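Local coordinates for MmoQ Response regulator (Methylococcus capsulatus, PDB 3LJX), which is the HDOD-containing part of a response regulator that probably acts as a diguanylate cyclase, making cyclic di-GMP from two GTP, at residues D2-H7 with L147-A152; V118-I123 with G217-Q222. All blocks are in the same frame, centred on the assembly; numbering follows the deposited sequence.

Interaction 1: D2-H7 with L147-A152; sequences DRWNMH and LALATA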
loop_
_atom_site.group_PDB
_atom_site.type_symbol
_atom_site.label_atom_id
_atom_site.label_comp_id
_atom_site.label_asym_id
_atom_site.label_seq_id
_atom_site.Cartn_x
_atom_site.Cartn_y
_atom_site.Cartn_z
ATOM N N ASP A 2 16.855 8.843 -2.176
ATOM C CA ASP A 2 17.324 7.522 -2.577
ATOM C C ASP A 2 17.863 7.580 -4.002
ATOM O O ASP A 2 17.277 8.232 -4.874
ATOM C CB ASP A 2 16.175 6.504 -2.517
ATOM C CG ASP A 2 15.597 6.345 -1.120
ATOM O OD1 ASP A 2 16.371 6.093 -0.170
ATOM O OD2 ASP A 2 14.364 6.455 -0.973
ATOM N N ARG A 3 18.968 6.889 -4.251
ATOM C CA ARG A 3 19.439 6.712 -5.618
ATOM C C ARG A 3 18.424 5.899 -6.424
ATOM O O ARG A 3 17.713 5.049 -5.872
ATOM C CB ARG A 3 20.796 6.013 -5.633
ATOM C CG ARG A 3 21.930 6.918 -5.303
ATOM C CD ARG A 3 23.228 6.151 -5.155
ATOM N NE ARG A 3 24.304 7.064 -4.777
ATOM C CZ ARG A 3 25.481 6.678 -4.307
ATOM N NH1 ARG A 3 25.754 5.387 -4.154
ATOM N NH2 ARG A 3 26.383 7.592 -3.984
ATOM N N TRP A 4 18.343 6.189 -7.722
ATOM C CA TRP A 4 17.583 5.370 -8.644
ATOM C C TRP A 4 18.509 4.415 -9.380
ATOM O O TRP A 4 19.303 4.823 -10.231
ATOM C CB TRP A 4 16.820 6.225 -9.651
ATOM C CG TRP A 4 16.040 5.387 -10.630
ATOM C CD1 TRP A 4 16.513 4.824 -11.788
ATOM C CD2 TRP A 4 14.658 5.000 -10.530
ATOM N NE1 TRP A 4 15.506 4.131 -12.422
ATOM C CE2 TRP A 4 14.357 4.222 -11.673
ATOM C CE3 TRP A 4 13.644 5.239 -9.590
ATOM C CZ2 TRP A 4 13.080 3.681 -11.904
ATOM C CZ3 TRP A 4 12.379 4.703 -9.818
ATOM C CH2 TRP A 4 12.110 3.928 -10.963
ATOM N N ASN A 5 18.409 3.143 -9.026
ATOM C CA ASN A 5 19.195 2.093 -9.646
ATOM C C ASN A 5 18.386 1.506 -10.793
ATOM O O ASN A 5 17.318 0.908 -10.576
ATOM C CB ASN A 5 19.481 1.005 -8.622
ATOM C CG ASN A 5 20.440 -0.038 -9.145
ATOM O OD1 ASN A 5 21.599 -0.098 -8.709
ATOM N ND2 ASN A 5 19.970 -0.876 -10.084
HETATM N N MSE A 6 18.883 1.674 -12.012
HETATM C CA MSE A 6 18.103 1.325 -13.204
HETATM C C MSE A 6 17.775 -0.163 -13.258
HETATM O O MSE A 6 16.658 -0.558 -13.600
HETATM C CB MSE A 6 18.855 1.745 -14.456
HETATM C CG MSE A 6 18.429 1.012 -15.713
HETATM SE SE MSE A 6 19.525 1.524 -17.241
HETATM C CE MSE A 6 18.964 0.152 -18.505
ATOM N N HIS A 7 18.743 -0.988 -12.888
ATOM C CA HIS A 7 18.521 -2.417 -12.893
ATOM C C HIS A 7 17.544 -2.841 -11.811
ATOM O O HIS A 7 16.689 -3.706 -12.042
ATOM C CB HIS A 7 19.831 -3.166 -12.698
ATOM C CG HIS A 7 19.688 -4.646 -12.811
ATOM N ND1 HIS A 7 20.001 -5.505 -11.782
ATOM C CD2 HIS A 7 19.244 -5.419 -13.830
ATOM C CE1 HIS A 7 19.774 -6.748 -12.167
ATOM N NE2 HIS A 7 19.311 -6.724 -13.404
ATOM N N LEU A 147 3.504 6.274 -5.884
ATOM C CA LEU A 147 4.213 7.216 -5.017
ATOM C C LEU A 147 5.710 7.243 -5.362
ATOM O O LEU A 147 6.320 8.307 -5.448
ATOM C CB LEU A 147 4.054 6.792 -3.558
ATOM C CG LEU A 147 3.749 7.808 -2.455
ATOM C CD1 LEU A 147 4.658 7.558 -1.286
ATOM C CD2 LEU A 147 3.823 9.269 -2.912
ATOM N N ALA A 148 6.298 6.063 -5.546
ATOM C CA ALA A 148 7.728 5.958 -5.814
ATOM C C ALA A 148 8.153 6.625 -7.124
ATOM O O ALA A 148 9.170 7.297 -7.171
ATOM C CB ALA A 148 8.170 4.502 -5.790
ATOM N N LEU A 149 7.382 6.447 -8.191
ATOM C CA LEU A 149 7.750 7.079 -9.448
ATOM C C LEU A 149 7.617 8.594 -9.335
ATOM O O LEU A 149 8.468 9.334 -9.833
ATOM C CB LEU A 149 6.855 6.588 -10.578
ATOM C CG LEU A 149 7.161 5.208 -11.120
ATOM C CD1 LEU A 149 6.152 4.857 -12.235
ATOM C CD2 LEU A 149 8.591 5.182 -11.618
ATOM N N ALA A 150 6.529 9.047 -8.702
ATOM C CA ALA A 150 6.267 10.472 -8.536
ATOM C C ALA A 150 7.392 11.106 -7.716
ATOM O O ALA A 150 7.806 12.226 -7.972
ATOM C CB ALA A 150 4.916 10.694 -7.847
ATOM N N THR A 151 7.890 10.366 -6.731
ATOM C CA THR A 151 8.966 10.848 -5.891
ATOM C C THR A 151 10.315 10.840 -6.610
ATOM O O THR A 151 11.072 11.808 -6.526
ATOM C CB THR A 151 9.075 10.003 -4.625
ATOM O OG1 THR A 151 7.814 10.003 -3.956
ATOM C CG2 THR A 151 10.134 10.584 -3.699
ATOM N N ALA A 152 10.604 9.752 -7.321
ATOM C CA ALA A 152 11.886 9.579 -8.010
ATOM C C ALA A 152 12.047 10.530 -9.194
ATOM O O ALA A 152 13.088 11.173 -9.335
ATOM C CB ALA A 152 12.061 8.124 -8.479
#
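The indole of W4 carries the whole contact, its six-membered ring reaching A152 and L149 at the C-terminal end of helix 144-152. A152 meets it first: the methyl CB of A152 stands 3.5 Å from CE3 of W4 and 3.7 Å from CZ3 of W4, so it sits beside one bond of the benzo ring. The second touch is one atom further round the same ring, at CH2 of W4, next to CZ3, which lies 3.8 Å from CD2 of L149; here it is CH2 that makes the approach. Both carbons approach the ring plane obliquely. The torsions account for this reach. In W4, CG is anti to the backbone N (chi1 179°), which carries the indole from the extended loop toward the helix, with the benzo ring leading. L149 lies one helical turn before A152 and sends CD2 outward, its CG set beside the backbone N (chi1 -77°).

The evidence is of apolar contact alone, with 117 Å² buried in all. Behind it, T151 OG1 donates to the carbonyl O of L147 (2.7 Å), which also accepts from T151 N. W153 stacks edge-to-face with the indole, and P9 and L11 also touch it, while L149 also packs on L184 and Y157. The arrangement is a tryptophan from an irregular N-terminal segment packed against the end of a helix in the all-helical HDOD domain.

Interaction 2: V118-I123 with G217-Q222; sequences VALQSI and GRFARQ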
loop_
_atom_site.group_PDB
_atom_site.type_symbol
_atom_site.label_atom_id
_atom_site.label_comp_id
_atom_site.label_asym_id
_atom_site.label_seq_id
_atom_site.Cartn_x
_atom_site.Cartn_y
_atom_site.Cartn_z
ATOM N N VAL A 118 -8.622 -0.123 4.570
ATOM C CA VAL A 118 -9.733 -0.314 5.507
ATOM C C VAL A 118 -10.759 -1.290 4.942
ATOM O O VAL A 118 -11.231 -2.201 5.645
ATOM C CB VAL A 118 -10.438 1.013 5.829
ATOM C CG1 VAL A 118 -11.792 0.742 6.492
ATOM C CG2 VAL A 118 -9.549 1.894 6.704
ATOM N N ALA A 119 -11.088 -1.114 3.663
ATOM C CA ALA A 119 -12.013 -2.027 2.989
ATOM C C ALA A 119 -11.497 -3.468 2.970
ATOM O O ALA A 119 -12.254 -4.410 3.220
ATOM C CB ALA A 119 -12.330 -1.545 1.557
ATOM N N LEU A 120 -10.216 -3.642 2.664
ATOM C CA LEU A 120 -9.680 -4.990 2.534
ATOM C C LEU A 120 -9.676 -5.664 3.896
ATOM O O LEU A 120 -9.981 -6.851 4.022
ATOM C CB LEU A 120 -8.278 -4.976 1.918
ATOM C CG LEU A 120 -7.687 -6.362 1.647
ATOM C CD1 LEU A 120 -8.628 -7.246 0.779
ATOM C CD2 LEU A 120 -6.308 -6.238 1.012
ATOM N N GLN A 121 -9.348 -4.896 4.925
ATOM C CA GLN A 121 -9.409 -5.423 6.278
ATOM C C GLN A 121 -10.795 -5.928 6.633
ATOM O O GLN A 121 -10.927 -7.045 7.144
ATOM C CB GLN A 121 -8.974 -4.383 7.306
ATOM C CG GLN A 121 -9.223 -4.854 8.724
ATOM C CD GLN A 121 -8.236 -4.278 9.694
ATOM O OE1 GLN A 121 -8.128 -3.060 9.840
ATOM N NE2 GLN A 121 -7.498 -5.150 10.372
ATOM N N SER A 122 -11.831 -5.123 6.361
ATOM C CA SER A 122 -13.224 -5.543 6.634
ATOM C C SER A 122 -13.613 -6.798 5.879
ATOM O O SER A 122 -14.153 -7.741 6.450
ATOM C CB SER A 122 -14.237 -4.448 6.292
ATOM O OG SER A 122 -14.258 -3.455 7.293
ATOM N N ILE A 123 -13.374 -6.786 4.577
ATOM C CA ILE A 123 -13.629 -7.959 3.764
ATOM C C ILE A 123 -12.948 -9.202 4.354
ATOM O O ILE A 123 -13.614 -10.194 4.648
ATOM C CB ILE A 123 -13.179 -7.730 2.318
ATOM C CG1 ILE A 123 -14.062 -6.656 1.677
ATOM C CG2 ILE A 123 -13.218 -9.035 1.540
ATOM C CD1 ILE A 123 -13.517 -6.074 0.377
ATOM N N GLY A 217 -6.507 -17.192 -5.648
ATOM C CA GLY A 217 -7.613 -16.655 -6.423
ATOM C C GLY A 217 -8.611 -15.946 -5.527
ATOM O O GLY A 217 -9.126 -14.877 -5.868
ATOM N N ARG A 218 -8.869 -16.519 -4.356
ATOM C CA ARG A 218 -9.871 -15.942 -3.465
ATOM C C ARG A 218 -9.366 -14.628 -2.877
ATOM O O ARG A 218 -10.102 -13.632 -2.808
ATOM C CB ARG A 218 -10.261 -16.918 -2.360
ATOM C CG ARG A 218 -11.484 -16.484 -1.577
ATOM C CD ARG A 218 -11.786 -17.475 -0.478
ATOM N NE ARG A 218 -12.902 -18.331 -0.836
ATOM C CZ ARG A 218 -14.117 -18.204 -0.317
ATOM N NH1 ARG A 218 -14.351 -17.264 0.593
ATOM N NH2 ARG A 218 -15.095 -19.017 -0.701
ATOM N N PHE A 219 -8.102 -14.612 -2.480
ATOM C CA PHE A 219 -7.519 -13.390 -1.955
ATOM C C PHE A 219 -7.475 -12.338 -3.071
ATOM O O PHE A 219 -7.790 -11.170 -2.839
ATOM C CB PHE A 219 -6.129 -13.676 -1.376
ATOM C CG PHE A 219 -5.509 -12.514 -0.655
ATOM C CD1 PHE A 219 -6.286 -11.630 0.067
ATOM C CD2 PHE A 219 -4.132 -12.329 -0.674
ATOM C CE1 PHE A 219 -5.705 -10.556 0.738
ATOM C CE2 PHE A 219 -3.544 -11.264 -0.004
ATOM C CZ PHE A 219 -4.337 -10.376 0.709
ATOM N N ALA A 220 -7.121 -12.755 -4.288
ATOM C CA ALA A 220 -7.126 -11.829 -5.416
ATOM C C ALA A 220 -8.512 -11.185 -5.597
ATOM O O ALA A 220 -8.629 -9.971 -5.784
ATOM C CB ALA A 220 -6.670 -12.530 -6.713
ATOM N N ARG A 221 -9.564 -11.993 -5.543
ATOM C CA ARG A 221 -10.914 -11.451 -5.694
ATOM C C ARG A 221 -11.240 -10.495 -4.540
ATOM O O ARG A 221 -11.950 -9.507 -4.729
ATOM C CB ARG A 221 -11.955 -12.564 -5.802
ATOM C CG ARG A 221 -11.996 -13.230 -7.186
ATOM C CD ARG A 221 -13.089 -14.309 -7.303
ATOM N NE ARG A 221 -12.693 -15.546 -6.635
ATOM C CZ ARG A 221 -11.885 -16.451 -7.179
ATOM N NH1 ARG A 221 -11.392 -16.260 -8.403
ATOM N NH2 ARG A 221 -11.558 -17.544 -6.502
ATOM N N GLN A 222 -10.685 -10.756 -3.359
ATOM C CA GLN A 222 -10.906 -9.863 -2.219
ATOM C C GLN A 222 -10.202 -8.532 -2.406
ATOM O O GLN A 222 -10.739 -7.469 -2.047
ATOM C CB GLN A 222 -10.455 -10.512 -0.923
ATOM C CG GLN A 222 -11.310 -11.718 -0.483
ATOM C CD GLN A 222 -10.652 -12.477 0.671
ATOM O OE1 GLN A 222 -9.414 -12.584 0.736
ATOM N NE2 GLN A 222 -11.472 -13.005 1.582
#
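F219 is the first residue of 217-222 to meet the other helix: its CE1 lies 4.4 Å from CD2 of L120, a loose apolar touch oblique to the ring. Its phenyl also touches V130, A201 and L138, and L120 covers just a small part of it.

Q222 closes the segment and bears most of the packing. Its carbonyl O is 3.5 Å from CD1 of L120. With CG of L120 anti to the backbone N (chi1 -176°) and chi2 at 54°, the two branch methyls are divided, CD1 going to Q222 and CD2 to F219. The same carbonyl O of Q222 lies 3.9 Å from CD1 of I123. The methylenes of Q222 run past I123 in the opposite direction, with CG of Q222 3.9 Å from CG2 of I123. The amide end continues beyond the contact, where OE1 hydrogen-bonds with T129 OG1, so the aliphatic part packs while the buried polar tip is satisfied.

The segment axes approach to 11.0 Å at 135°, nearer antiparallel than parallel. At that spacing the helices meet through side chains, and CD1 of L120 reaches across to the backbone O of Q222: this is helix-helix packing that joins helix 106-125 to helix 214-233 in the all-helical fold.

Overall arrangement
From the N terminus, the chain runs through the loop holding 2-7, then five helices, to 118-123 on helix 106-125, the first half of interaction 2. It reaches 147-152 on helix 144-152 soon after, and there interaction 1 closes a loop of 139 intervening residues. Four more helices follow before 217-222 on helix 214-233 closes interaction 2 across 93 residues. The segments alternate, so the two loops cross. Their centres are 29 Å apart on opposite sides of the chain's centre, with nearest atoms about 16 Å apart. Interaction 1 packs the N-terminal segment, through W4, against a helix end; interaction 2 joins two long helices in a buried contact.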